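Local coordinates for D-methionine-binding lipoprotein MetQ (Escherichia coli, PDB 4YAH) that binds methionine and hands it to an ATP-driven permease that carries D-methionine across the cell membrane, at residues K89-Q94 and D138-G143; Q186-L191 and A199-T204; P113-S118 and I218-K223; I33-I38 and A83-H88; I155-G160 and L168-N173. All coordinates share one frame; numbering follows the deposited sequence.

Contact 1: residues K89-Q94 and D138-G143; sequences KPYLDQ and DPTNLG. With MET (methionine), chain B.
Tyr91 and Thr140 mark the closest backbone approach of helix segments 89-94 and 139-143, whose axes come within 9.1 Å with their directions 142° apart. Thr140 is wedged against the first helix by both branches: OG1 lies 3.5 Å from Tyr91 CA, and CG2 packs 3.8 Å from Pro90 CB. Farther out, the aliphatic part of Gln94 crosses the ring of Pro139 at about a right angle, while its NE2 turns to Asp98. Asp138 OD2 sits at the edge of the Tyr91 ring, 3.5 Å from CD1. Asp138 is the N-cap; its OD2 accepts from Asn141 N, the capping bond, and from Asn141 ND2 at 2.9 Å. With CG anti to the backbone N (chi1 -172°), the Tyr91 ring extends toward the start of the second helix and turns a face to the ligand: methionine CE stands 3.6 Å above its centre. Asn141 ND2 approaches the ligand sulfur SD to 3.5 Å, and the two helix starts thus line part of the thioether end of the methionine pocket.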
# COMPACT_ATOMS: atom_id res chain seq x y z
N LYS A 89 -7.73 -0.84 -4.72
CA LYS A 89 -8.47 -1.02 -5.96
C LYS A 89 -7.99 -0.10 -7.08
O LYS A 89 -7.93 -0.52 -8.22
CB LYS A 89 -9.98 -0.84 -5.77
CG LYS A 89 -10.75 -1.27 -7.02
CD LYS A 89 -12.24 -1.43 -6.79
CE LYS A 89 -12.94 -1.81 -8.11
NZ LYS A 89 -12.97 -0.64 -9.05
N PRO A 90 -7.64 1.16 -6.76
CA PRO A 90 -7.11 1.95 -7.88
C PRO A 90 -5.89 1.29 -8.53
O PRO A 90 -5.76 1.28 -9.76
CB PRO A 90 -6.76 3.28 -7.23
CG PRO A 90 -7.76 3.41 -6.14
CD PRO A 90 -7.91 2.01 -5.59
N TYR A 91 -5.01 0.74 -7.70
CA TYR A 91 -3.82 0.07 -8.20
C TYR A 91 -4.21 -1.13 -9.06
O TYR A 91 -3.67 -1.33 -10.15
CB TYR A 91 -2.93 -0.39 -7.06
CG TYR A 91 -1.61 -0.92 -7.54
CD1 TYR A 91 -0.53 -0.06 -7.74
CD2 TYR A 91 -1.43 -2.27 -7.83
CE1 TYR A 91 0.70 -0.53 -8.19
CE2 TYR A 91 -0.21 -2.75 -8.27
CZ TYR A 91 0.85 -1.86 -8.46
OH TYR A 91 2.08 -2.29 -8.91
N LEU A 92 -5.12 -1.95 -8.53
CA LEU A 92 -5.60 -3.12 -9.25
C LEU A 92 -6.14 -2.72 -10.62
O LEU A 92 -5.76 -3.29 -11.65
CB LEU A 92 -6.68 -3.83 -8.43
CG LEU A 92 -7.37 -5.00 -9.15
CD1 LEU A 92 -6.32 -6.05 -9.51
CD2 LEU A 92 -8.44 -5.57 -8.24
N ASP A 93 -7.03 -1.73 -10.63
CA ASP A 93 -7.64 -1.26 -11.88
C ASP A 93 -6.61 -0.79 -12.89
O ASP A 93 -6.72 -1.08 -14.08
CB ASP A 93 -8.62 -0.12 -11.59
CG ASP A 93 -9.84 -0.59 -10.81
OD1 ASP A 93 -10.07 -1.81 -10.74
OD2 ASP A 93 -10.57 0.26 -10.28
N GLN A 94 -5.59 -0.09 -12.42
CA GLN A 94 -4.52 0.38 -13.29
C GLN A 94 -3.72 -0.79 -13.87
O GLN A 94 -3.28 -0.75 -15.02
CB GLN A 94 -3.61 1.32 -12.49
CG GLN A 94 -2.58 2.02 -13.33
CD GLN A 94 -3.21 3.00 -14.28
OE1 GLN A 94 -4.16 3.70 -13.92
NE2 GLN A 94 -2.73 3.03 -15.51
N ASP A 138 4.38 4.77 -9.47
CA ASP A 138 3.29 4.08 -10.16
C ASP A 138 2.08 5.03 -10.19
O ASP A 138 1.90 5.83 -9.27
CB ASP A 138 2.96 2.76 -9.47
CG ASP A 138 2.51 2.95 -8.05
OD1 ASP A 138 3.40 3.16 -7.18
OD2 ASP A 138 1.28 2.94 -7.82
N PRO A 139 1.26 4.96 -11.24
CA PRO A 139 0.27 6.05 -11.44
C PRO A 139 -0.67 6.33 -10.27
O PRO A 139 -0.91 7.51 -9.99
CB PRO A 139 -0.54 5.58 -12.65
CG PRO A 139 0.39 4.71 -13.40
CD PRO A 139 1.24 4.01 -12.36
N THR A 140 -1.20 5.30 -9.61
CA THR A 140 -2.21 5.58 -8.60
C THR A 140 -1.57 6.04 -7.28
O THR A 140 -2.14 6.87 -6.58
CB THR A 140 -3.14 4.39 -8.35
OG1 THR A 140 -2.41 3.27 -7.85
CG2 THR A 140 -3.84 4.01 -9.63
N ASN A 141 -0.39 5.52 -6.94
CA ASN A 141 0.20 5.97 -5.67
C ASN A 141 0.92 7.29 -5.87
O ASN A 141 1.00 8.09 -4.94
CB ASN A 141 1.10 4.89 -5.08
CG ASN A 141 0.29 3.75 -4.49
OD1 ASN A 141 -0.40 3.91 -3.48
ND2 ASN A 141 0.33 2.60 -5.15
N LEU A 142 1.39 7.54 -7.08
CA LEU A 142 1.87 8.86 -7.44
C LEU A 142 0.73 9.88 -7.29
O LEU A 142 0.90 10.93 -6.65
CB LEU A 142 2.40 8.88 -8.87
CG LEU A 142 2.71 10.29 -9.43
CD1 LEU A 142 3.75 10.96 -8.57
CD2 LEU A 142 3.16 10.19 -10.86
N GLY A 143 -0.42 9.58 -7.88
CA GLY A 143 -1.54 10.50 -7.86
C GLY A 143 -1.94 10.75 -6.43
O GLY A 143 -2.15 11.88 -6.01
N MET B . -0.24 -1.20 1.12
CA MET B . -0.15 -0.16 0.09
C MET B . -0.92 1.05 0.54
O MET B . -2.07 0.90 0.95
CB MET B . -0.70 -0.67 -1.24
CG MET B . -0.46 0.28 -2.41
SD MET B . -1.13 -0.32 -3.98
CE MET B . 0.07 -1.60 -4.38
OXT MET B . -0.40 2.19 0.47

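Contact 2: residues Q186-L191 and A199-T204; sequences QLPRSL and AVINTT. With MET (methionine), chain B.
Leu187 and Ile201 form the tight centre of this contact, where the short, weakly bonded helix of 186-191 lies against the end of strand 196-201. Ile201 reaches across with two branches: CG2 meets Leu187 CB at 3.8 Å, and CD1 passes over to Leu191 CD1 at 3.9 Å. Beside it Ala199 CB nests against Leu191 CD2 at 3.7 Å. Ser190 OG, turned back to its own helix by a chi1 of 82°, bonds Leu187 O at 2.7 Å in the carbonyl plane, on a lone pair. Val200 O is buried under Leu187 CD1 and has no hydrogen-bonding partner in the model. Strand 196-201 is the central one of five in a mixed sheet, as expected of one lobe of a type II periplasmic binding protein. With an alanine at Ile201 the CG2 and CD1 contacts go, which is likely to leave a gap between Leu187 and Leu191. On the outer side Pro188, partly exposed, gives only its ring edge to Ile201 CG2 (CD, 4.1 Å), and exposed Arg189 points away from the strand. Past the strand, Asn202 ND2 bonds the ligand carboxylate atom OXT almost straight (2.8 Å, 167°), and Thr204 OG1 lies 3.0 Å from the ligand N.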
# COMPACT_ATOMS: atom_id res chain seq x y z
N GLN A 186 11.86 1.69 -2.93
CA GLN A 186 13.07 2.48 -2.77
C GLN A 186 12.84 3.68 -1.87
O GLN A 186 13.79 4.36 -1.51
CB GLN A 186 13.58 2.97 -4.12
CG GLN A 186 13.94 1.84 -5.07
CD GLN A 186 15.14 1.05 -4.58
OE1 GLN A 186 16.23 1.60 -4.42
NE2 GLN A 186 14.94 -0.24 -4.32
N LEU A 187 11.58 3.93 -1.51
CA LEU A 187 11.29 5.19 -0.80
C LEU A 187 11.93 5.23 0.61
O LEU A 187 12.46 6.26 1.00
CB LEU A 187 9.78 5.42 -0.75
CG LEU A 187 9.22 6.04 -2.03
CD1 LEU A 187 9.60 7.53 -2.07
CD2 LEU A 187 9.69 5.37 -3.28
N PRO A 188 11.94 4.12 1.37
CA PRO A 188 12.62 4.22 2.68
C PRO A 188 14.11 4.63 2.59
O PRO A 188 14.55 5.53 3.32
CB PRO A 188 12.49 2.80 3.24
CG PRO A 188 11.17 2.34 2.66
CD PRO A 188 11.21 2.85 1.24
N ARG A 189 14.87 4.03 1.69
CA ARG A 189 16.29 4.37 1.61
C ARG A 189 16.47 5.79 1.03
O ARG A 189 17.52 6.42 1.25
CB ARG A 189 17.07 3.36 0.77
CG ARG A 189 16.77 3.38 -0.71
CD ARG A 189 17.54 2.29 -1.44
NE ARG A 189 16.96 0.97 -1.22
CZ ARG A 189 17.48 -0.15 -1.71
NH1 ARG A 189 18.59 -0.12 -2.45
NH2 ARG A 189 16.89 -1.30 -1.46
N SER A 190 15.47 6.29 0.32
CA SER A 190 15.57 7.63 -0.29
C SER A 190 15.72 8.72 0.78
O SER A 190 16.27 9.81 0.52
CB SER A 190 14.34 7.93 -1.18
OG SER A 190 13.23 8.38 -0.43
N LEU A 191 15.26 8.43 1.98
CA LEU A 191 15.32 9.39 3.09
C LEU A 191 16.74 9.81 3.44
O LEU A 191 16.95 10.91 3.95
CB LEU A 191 14.68 8.82 4.34
CG LEU A 191 13.16 8.63 4.30
CD1 LEU A 191 12.72 7.83 5.50
CD2 LEU A 191 12.44 9.99 4.25
N ALA A 199 9.71 12.53 1.94
CA ALA A 199 9.26 11.39 1.13
C ALA A 199 7.86 10.94 1.55
O ALA A 199 7.59 10.78 2.74
CB ALA A 199 10.22 10.21 1.25
N VAL A 200 7.00 10.71 0.57
CA VAL A 200 5.69 10.10 0.82
C VAL A 200 5.87 8.61 0.59
O VAL A 200 6.21 8.19 -0.51
CB VAL A 200 4.60 10.68 -0.09
CG1 VAL A 200 3.28 10.01 0.19
CG2 VAL A 200 4.47 12.17 0.14
N ILE A 201 5.66 7.82 1.64
CA ILE A 201 6.04 6.42 1.65
C ILE A 201 4.88 5.53 2.06
O ILE A 201 4.28 5.74 3.11
CB ILE A 201 7.21 6.14 2.62
CG1 ILE A 201 8.32 7.18 2.43
CG2 ILE A 201 7.74 4.74 2.43
CD1 ILE A 201 9.56 6.97 3.31
N ASN A 202 4.57 4.53 1.24
CA ASN A 202 3.58 3.55 1.65
C ASN A 202 3.96 2.92 2.98
O ASN A 202 5.10 2.57 3.20
CB ASN A 202 3.44 2.43 0.61
CG ASN A 202 3.11 2.94 -0.77
OD1 ASN A 202 4.01 3.27 -1.55
ND2 ASN A 202 1.82 3.01 -1.09
N THR A 203 2.98 2.73 3.84
CA THR A 203 3.24 2.15 5.14
C THR A 203 3.86 0.76 5.03
O THR A 203 4.61 0.37 5.92
CB THR A 203 1.97 2.13 5.96
OG1 THR A 203 1.45 3.47 6.01
CG2 THR A 203 2.22 1.65 7.37
N THR A 204 3.57 0.05 3.93
CA THR A 204 4.23 -1.22 3.57
C THR A 204 5.74 -1.16 3.80
O THR A 204 6.34 -2.00 4.46
CB THR A 204 4.04 -1.57 2.08
OG1 THR A 204 2.66 -1.47 1.71
CG2 THR A 204 4.55 -2.96 1.78
N MET B . -0.24 -1.20 1.12
CA MET B . -0.15 -0.16 0.09
C MET B . -0.92 1.05 0.54
O MET B . -2.07 0.90 0.95
CB MET B . -0.70 -0.67 -1.24
CG MET B . -0.46 0.28 -2.41
SD MET B . -1.13 -0.32 -3.98
CE MET B . 0.07 -1.60 -4.38
OXT MET B . -0.40 2.19 0.47

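Contact 3: residues P113-S118 and I218-K223; sequences PIAGYS and IFVEDK
Ala115 and Val220 face each other as an antiparallel non-hydrogen-bonded pair, on the edge where strand 219-220 closes the five-stranded sheet. Backbone hydrogen bonds run on both sides of that pair. Glu221 N gives a nearly straight bond to Ile114 O (2.9 Å, 174°), Gly116 N bonds Phe219 O, and Ile218 N bonds Gly116 O at 2.9 Å. One further bond goes to a side chain: Ile114 N donates to Glu221 OE1 over 3.2 Å, meeting the oxygen from well above the carboxylate plane.

Apolar contacts add to these. Ala115 CB touches Val220 CG2 at 4.0 Å, and Pro113 CB lies beside Val220 CG1. At the far end Ile218 CD1 packs on Ser118 CB at 3.7 Å. The aromatic contact is a CH-pi one. Phe219 has CG between its backbone N and carbonyl carbon (chi1 50°), which folds the ring back over the partner strand until Gly116 CA stands 4.0 Å from the ring centroid, over the face. The bare alpha carbon of Gly116 is what lets the ring lie so near.

Glu221 also forms a salt bridge to Arg144, a residue that binds the methionine. Its carboxylate therefore ties the strand edge to the pocket, and its negative charge probably steadies the arginine that meets the ligand.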
# COMPACT_ATOMS: atom_id res chain seq x y z
N PRO A 113 -3.43 4.60 5.85
CA PRO A 113 -3.29 6.01 5.46
C PRO A 113 -1.82 6.38 5.29
O PRO A 113 -1.00 6.07 6.15
CB PRO A 113 -3.97 6.76 6.61
CG PRO A 113 -4.99 5.76 7.16
CD PRO A 113 -4.22 4.45 7.08
N ILE A 114 -1.51 6.98 4.16
CA ILE A 114 -0.12 7.19 3.79
C ILE A 114 0.39 8.50 4.39
O ILE A 114 -0.38 9.44 4.61
CB ILE A 114 0.04 7.19 2.26
CG1 ILE A 114 1.49 6.91 1.88
CG2 ILE A 114 -0.51 8.47 1.64
CD1 ILE A 114 1.66 6.62 0.39
N ALA A 115 1.68 8.54 4.67
CA ALA A 115 2.28 9.69 5.35
C ALA A 115 3.53 10.19 4.64
O ALA A 115 4.14 9.48 3.84
CB ALA A 115 2.60 9.33 6.78
N GLY A 116 3.86 11.44 4.93
CA GLY A 116 5.12 12.05 4.52
C GLY A 116 6.11 11.96 5.67
O GLY A 116 5.74 12.18 6.83
N TYR A 117 7.35 11.63 5.34
CA TYR A 117 8.41 11.40 6.33
C TYR A 117 9.65 12.15 5.94
O TYR A 117 9.85 12.47 4.78
CB TYR A 117 8.77 9.91 6.44
CG TYR A 117 7.64 8.97 6.77
CD1 TYR A 117 7.34 8.64 8.08
CD2 TYR A 117 6.87 8.40 5.76
CE1 TYR A 117 6.30 7.77 8.38
CE2 TYR A 117 5.83 7.52 6.04
CZ TYR A 117 5.55 7.21 7.35
OH TYR A 117 4.53 6.34 7.67
N SER A 118 10.51 12.41 6.93
CA SER A 118 11.79 13.04 6.65
C SER A 118 12.82 12.70 7.71
O SER A 118 12.47 12.52 8.88
CB SER A 118 11.63 14.56 6.59
OG SER A 118 12.89 15.14 6.36
N ILE A 218 5.09 13.47 9.31
CA ILE A 218 4.96 14.92 9.36
C ILE A 218 3.54 15.35 8.97
O ILE A 218 3.02 16.36 9.43
CB ILE A 218 5.95 15.58 8.44
CG1 ILE A 218 7.38 15.23 8.89
CG2 ILE A 218 5.77 17.10 8.44
CD1 ILE A 218 8.42 15.73 7.95
N PHE A 219 2.93 14.58 8.07
CA PHE A 219 1.53 14.76 7.71
C PHE A 219 1.05 13.41 7.24
O PHE A 219 1.85 12.59 6.83
CB PHE A 219 1.34 15.84 6.64
CG PHE A 219 2.23 15.68 5.44
CD1 PHE A 219 3.40 16.41 5.32
CD2 PHE A 219 1.90 14.79 4.44
CE1 PHE A 219 4.22 16.26 4.21
CE2 PHE A 219 2.71 14.64 3.33
CZ PHE A 219 3.87 15.38 3.21
N VAL A 220 -0.26 13.21 7.33
CA VAL A 220 -0.88 11.92 7.07
C VAL A 220 -2.20 12.13 6.35
O VAL A 220 -2.96 13.05 6.65
CB VAL A 220 -1.13 11.14 8.38
CG1 VAL A 220 -1.56 9.70 8.07
CG2 VAL A 220 0.10 11.16 9.24
N GLU A 221 -2.43 11.28 5.37
CA GLU A 221 -3.70 11.15 4.67
C GLU A 221 -4.87 10.88 5.62
O GLU A 221 -4.66 10.21 6.64
CB GLU A 221 -3.52 10.02 3.66
CG GLU A 221 -4.59 9.82 2.63
CD GLU A 221 -4.24 8.62 1.75
OE1 GLU A 221 -4.09 7.51 2.31
OE2 GLU A 221 -4.07 8.80 0.52
N ASP A 222 -6.07 11.37 5.29
CA ASP A 222 -7.29 11.03 6.06
C ASP A 222 -7.56 9.54 6.03
O ASP A 222 -7.31 8.89 5.03
CB ASP A 222 -8.52 11.76 5.50
CG ASP A 222 -8.47 13.26 5.67
OD1 ASP A 222 -9.15 13.95 4.87
OD2 ASP A 222 -7.76 13.74 6.58
N LYS A 223 -8.11 8.99 7.12
CA LYS A 223 -8.52 7.58 7.15
C LYS A 223 -9.53 7.26 6.04
O LYS A 223 -9.50 6.16 5.47
CB LYS A 223 -9.14 7.22 8.51
CG LYS A 223 -8.16 7.22 9.67
CD LYS A 223 -8.88 6.95 10.99
CE LYS A 223 -8.02 7.35 12.19
NZ LYS A 223 -6.73 6.60 12.25

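Contact 4: residues I33-I38 and A83-H88; sequences IKVGVI and ANAFQH. With MET (methionine), chain B.
Ala83 and Val35 pair in parallel strands 83-88 and 32-38, two neighbours in the six-stranded mixed sheet of one lobe of this type II periplasmic binding fold. Ala83, with the most surface buried here, works chiefly through its backbone. Its O accepts from Gly36 N at 2.9 Å and also takes a CA-H...O contact from Val35, while its N makes only a weak bond to Lys34 O. Its methyl looks to the same face as Val35, whose CG1 lies 4.4 Å from it and as far from Ala85 CB.

Gly36 comes next. Opposite Asn84 it has no side chain, and the CA atoms approach to 4.3 Å. Gly36 O accepts from Ala85 N nearly in line with its carbonyl, and Asn84 CB packs 3.3 Å from that oxygen. Beyond this point the strands separate, and one water spans the opening, accepting from Ile38 N and donating to Ala85 O.

Phe86 receives Ile38 there, CG1 of the isoleucine 3.7 Å from the phenylalanine CB. A chi1 of 84° swings the Phe86 ring off toward helix 71-78, with Gln87 CB over the centre of one face, while Phe86 O remains 3.3 Å from the ligand CB. Farther along, the His88 ring turns a face to the bound methionine, whose SD lies 3.4 Å from NE2.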
# COMPACT_ATOMS: atom_id res chain seq x y z
N ILE A 33 -3.12 -23.44 -0.23
CA ILE A 33 -3.24 -22.23 -1.04
C ILE A 33 -1.98 -21.38 -0.85
O ILE A 33 -1.47 -21.26 0.25
CB ILE A 33 -4.52 -21.43 -0.66
CG1 ILE A 33 -4.70 -20.21 -1.57
CG2 ILE A 33 -4.50 -21.01 0.79
CD1 ILE A 33 -6.01 -19.47 -1.34
N LYS A 34 -1.48 -20.83 -1.95
CA LYS A 34 -0.32 -19.93 -1.90
C LYS A 34 -0.81 -18.48 -2.01
O LYS A 34 -1.53 -18.15 -2.95
CB LYS A 34 0.66 -20.24 -3.03
CG LYS A 34 1.37 -21.60 -2.94
CD LYS A 34 2.46 -21.69 -3.97
CE LYS A 34 3.21 -23.01 -3.87
NZ LYS A 34 4.38 -23.07 -4.79
N VAL A 35 -0.41 -17.64 -1.06
CA VAL A 35 -0.82 -16.23 -1.05
C VAL A 35 0.39 -15.32 -1.05
O VAL A 35 1.25 -15.45 -0.19
CB VAL A 35 -1.69 -15.90 0.16
CG1 VAL A 35 -2.22 -14.47 0.05
CG2 VAL A 35 -2.86 -16.87 0.28
N GLY A 36 0.45 -14.42 -2.03
CA GLY A 36 1.54 -13.46 -2.11
C GLY A 36 1.32 -12.25 -1.23
O GLY A 36 0.25 -11.64 -1.25
N VAL A 37 2.35 -11.91 -0.45
CA VAL A 37 2.32 -10.79 0.50
C VAL A 37 3.65 -10.07 0.45
O VAL A 37 4.63 -10.59 -0.10
CB VAL A 37 2.03 -11.27 1.94
CG1 VAL A 37 0.70 -12.02 1.98
CG2 VAL A 37 3.12 -12.16 2.47
N ILE A 38 3.70 -8.87 1.02
CA ILE A 38 4.94 -8.08 1.02
C ILE A 38 5.69 -8.25 2.34
O ILE A 38 5.09 -8.23 3.43
CB ILE A 38 4.67 -6.59 0.81
CG1 ILE A 38 3.69 -6.36 -0.34
CG2 ILE A 38 6.00 -5.86 0.54
CD1 ILE A 38 4.17 -6.88 -1.68
N ALA A 83 -3.57 -16.32 -4.81
CA ALA A 83 -4.14 -15.05 -4.39
C ALA A 83 -3.00 -14.15 -3.99
O ALA A 83 -1.90 -14.64 -3.74
CB ALA A 83 -5.09 -15.22 -3.23
N ASN A 84 -3.25 -12.85 -3.92
CA ASN A 84 -2.31 -12.00 -3.20
C ASN A 84 -3.05 -10.99 -2.36
O ASN A 84 -4.27 -10.81 -2.49
CB ASN A 84 -1.29 -11.33 -4.14
CG ASN A 84 -1.92 -10.49 -5.22
OD1 ASN A 84 -2.85 -9.70 -4.98
ND2 ASN A 84 -1.37 -10.61 -6.44
N ALA A 85 -2.31 -10.36 -1.46
CA ALA A 85 -2.91 -9.47 -0.50
C ALA A 85 -2.00 -8.29 -0.27
O ALA A 85 -1.22 -8.28 0.69
CB ALA A 85 -3.20 -10.20 0.80
N PHE A 86 -2.06 -7.30 -1.16
CA PHE A 86 -1.09 -6.20 -1.08
C PHE A 86 -1.49 -4.89 -1.74
O PHE A 86 -0.75 -3.91 -1.60
CB PHE A 86 0.24 -6.65 -1.72
CG PHE A 86 0.26 -6.50 -3.23
CD1 PHE A 86 0.86 -5.40 -3.81
CD2 PHE A 86 -0.34 -7.44 -4.05
CE1 PHE A 86 0.88 -5.24 -5.18
CE2 PHE A 86 -0.32 -7.28 -5.43
CZ PHE A 86 0.28 -6.19 -5.99
N GLN A 87 -2.60 -4.85 -2.47
CA GLN A 87 -2.91 -3.68 -3.30
C GLN A 87 -4.31 -3.12 -3.03
O GLN A 87 -5.19 -3.82 -2.55
CB GLN A 87 -2.77 -4.05 -4.79
CG GLN A 87 -3.90 -4.93 -5.33
CD GLN A 87 -3.51 -5.68 -6.59
OE1 GLN A 87 -3.22 -5.07 -7.64
NE2 GLN A 87 -3.53 -7.01 -6.51
N HIS A 88 -4.49 -1.83 -3.31
CA HIS A 88 -5.80 -1.22 -3.24
C HIS A 88 -6.46 -1.24 -4.63
O HIS A 88 -5.81 -1.63 -5.61
CB HIS A 88 -5.74 0.22 -2.65
CG HIS A 88 -4.68 1.11 -3.24
ND1 HIS A 88 -4.62 1.45 -4.58
CD2 HIS A 88 -3.65 1.77 -2.65
CE1 HIS A 88 -3.59 2.25 -4.78
NE2 HIS A 88 -2.99 2.47 -3.62
N MET B . -0.24 -1.20 1.12
CA MET B . -0.15 -0.16 0.09
C MET B . -0.92 1.05 0.54
O MET B . -2.07 0.90 0.95
CB MET B . -0.70 -0.67 -1.24
CG MET B . -0.46 0.28 -2.41
SD MET B . -1.13 -0.32 -3.98
CE MET B . 0.07 -1.60 -4.38
OXT MET B . -0.40 2.19 0.47
O HOH W 1 1.17 -7.74 1.89

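Contact 5: residues I155-G160 and L168-N173; sequences IKLKDG and LDVVEN
A classic beta bulge joins Lys156 to Val171 and Glu172 in a small two-stranded antiparallel sheet on the protein surface. Lys156 O accepts from both residues, from Val171 N at 2.8 Å and from Glu172 N at 3.3 Å, while Lys156 N returns a bond to Glu172 O. Past the bulge the register has shifted by one, and Lys158 N bonds Asp169 O. On the inner face Val170 CG2 packs 3.8 Å from Leu157 CD2 and also meets Ile155 CD1; Ile155 and Leu157 in turn rest on helix 139-151. On the outer side the Lys156 chain, with CG anti to the backbone N (chi1 -175°), runs past Glu172, and Lys156 CD lies 3.5 Å from Glu172 OE1. A glycine at Lys156 would probably leave the Glu172 side chain without its aliphatic neighbour and the nearby positive charge. Lys158 crosses Val171 at about a right angle in a notably tight contact, CG to CG1 3.3 Å. A water accepts from Lys158 NZ at 2.6 Å and donates to Asp169 OD1.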
# COMPACT_ATOMS: atom_id res chain seq x y z
N ILE A 155 1.38 22.26 -2.85
CA ILE A 155 1.16 22.42 -4.28
C ILE A 155 -0.32 22.56 -4.56
O ILE A 155 -1.17 22.26 -3.70
CB ILE A 155 1.70 21.22 -5.09
CG1 ILE A 155 0.96 19.94 -4.69
CG2 ILE A 155 3.19 21.07 -4.91
CD1 ILE A 155 1.42 18.69 -5.45
N LYS A 156 -0.65 23.02 -5.76
CA LYS A 156 -2.02 22.97 -6.24
C LYS A 156 -2.03 22.27 -7.58
O LYS A 156 -1.14 22.48 -8.41
CB LYS A 156 -2.63 24.37 -6.34
CG LYS A 156 -4.11 24.35 -6.72
CD LYS A 156 -4.74 25.74 -6.65
CE LYS A 156 -5.92 25.86 -7.61
NZ LYS A 156 -6.77 24.63 -7.65
N LEU A 157 -3.04 21.44 -7.77
CA LEU A 157 -3.22 20.67 -8.99
C LEU A 157 -4.36 21.22 -9.84
O LEU A 157 -5.30 21.85 -9.33
CB LEU A 157 -3.52 19.22 -8.67
CG LEU A 157 -2.49 18.49 -7.80
CD1 LEU A 157 -3.09 17.17 -7.40
CD2 LEU A 157 -1.19 18.32 -8.56
N LYS A 158 -4.27 20.94 -11.14
CA LYS A 158 -5.34 21.25 -12.09
C LYS A 158 -6.66 20.63 -11.66
O LYS A 158 -6.71 19.61 -10.98
CB LYS A 158 -4.99 20.72 -13.48
CG LYS A 158 -3.99 21.54 -14.24
CD LYS A 158 -3.85 21.02 -15.67
CE LYS A 158 -2.66 21.66 -16.38
NZ LYS A 158 -2.59 21.28 -17.81
N ASP A 159 -7.76 21.25 -12.09
CA ASP A 159 -9.06 20.66 -11.84
C ASP A 159 -9.25 19.41 -12.68
O ASP A 159 -8.61 19.24 -13.73
CB ASP A 159 -10.16 21.69 -12.13
CG ASP A 159 -10.02 22.94 -11.29
OD1 ASP A 159 -9.52 22.85 -10.14
OD2 ASP A 159 -10.40 24.03 -11.77
N GLY A 160 -10.09 18.50 -12.19
CA GLY A 160 -10.51 17.34 -12.94
C GLY A 160 -9.53 16.18 -12.98
O GLY A 160 -9.70 15.27 -13.78
N LEU A 168 2.80 16.82 -14.22
CA LEU A 168 2.37 17.80 -15.23
C LEU A 168 1.13 18.60 -14.81
O LEU A 168 0.88 19.68 -15.35
CB LEU A 168 2.07 17.11 -16.55
CG LEU A 168 3.24 16.38 -17.20
CD1 LEU A 168 2.78 15.78 -18.52
CD2 LEU A 168 4.42 17.29 -17.42
N ASP A 169 0.37 18.08 -13.86
CA ASP A 169 -0.84 18.74 -13.36
C ASP A 169 -0.59 19.74 -12.23
O ASP A 169 -1.53 20.33 -11.70
CB ASP A 169 -1.84 17.69 -12.88
CG ASP A 169 -2.37 16.83 -14.02
OD1 ASP A 169 -2.79 17.41 -15.05
OD2 ASP A 169 -2.37 15.58 -13.89
N VAL A 170 0.67 19.93 -11.85
CA VAL A 170 1.00 20.87 -10.79
C VAL A 170 0.93 22.26 -11.38
O VAL A 170 1.67 22.57 -12.32
CB VAL A 170 2.37 20.61 -10.20
CG1 VAL A 170 2.78 21.75 -9.23
CG2 VAL A 170 2.37 19.29 -9.48
N VAL A 171 0.05 23.09 -10.83
CA VAL A 171 -0.14 24.45 -11.35
C VAL A 171 0.35 25.54 -10.40
O VAL A 171 0.56 26.67 -10.83
CB VAL A 171 -1.61 24.71 -11.70
CG1 VAL A 171 -2.00 23.83 -12.87
CG2 VAL A 171 -2.54 24.45 -10.53
N GLU A 172 0.50 25.20 -9.12
CA GLU A 172 1.15 26.07 -8.16
C GLU A 172 2.15 25.25 -7.36
O GLU A 172 1.87 24.12 -6.95
CB GLU A 172 0.15 26.74 -7.22
CG GLU A 172 -0.90 27.59 -7.93
CD GLU A 172 -1.91 28.17 -6.96
OE1 GLU A 172 -2.98 28.63 -7.42
OE2 GLU A 172 -1.62 28.16 -5.74
N ASN A 173 3.33 25.84 -7.16
CA ASN A 173 4.43 25.18 -6.48
C ASN A 173 5.35 26.29 -5.99
O ASN A 173 6.45 26.48 -6.52
CB ASN A 173 5.13 24.21 -7.42
CG ASN A 173 6.31 23.49 -6.78
OD1 ASN A 173 6.48 23.49 -5.55
ND2 ASN A 173 7.12 22.86 -7.61
O HOH W 2 -1.66 18.89 -17.48

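How the contacts relate
Contacts 1, 2 and 4 surround the bound methionine from different parts of the fold, their centres 16 to 20 Å apart. Contact 4 lies in the six-stranded sheet and runs straight into contact 1, since strand 83-88 leads to helix 89-99; His88 NE2 and Asn141 OD1, 3.0 Å apart, join them. Contacts 2 and 3 share the five-stranded sheet, where strands 196-201 and 115-117 are neighbours, and contact 2 is nested in the loop closed by contact 3. Contact 5 follows helix 139-151 and stands about 34 Å, centre to centre, from contact 4, well away from the ligand. The pocket is therefore built between two sheets, by residues far apart in sequence.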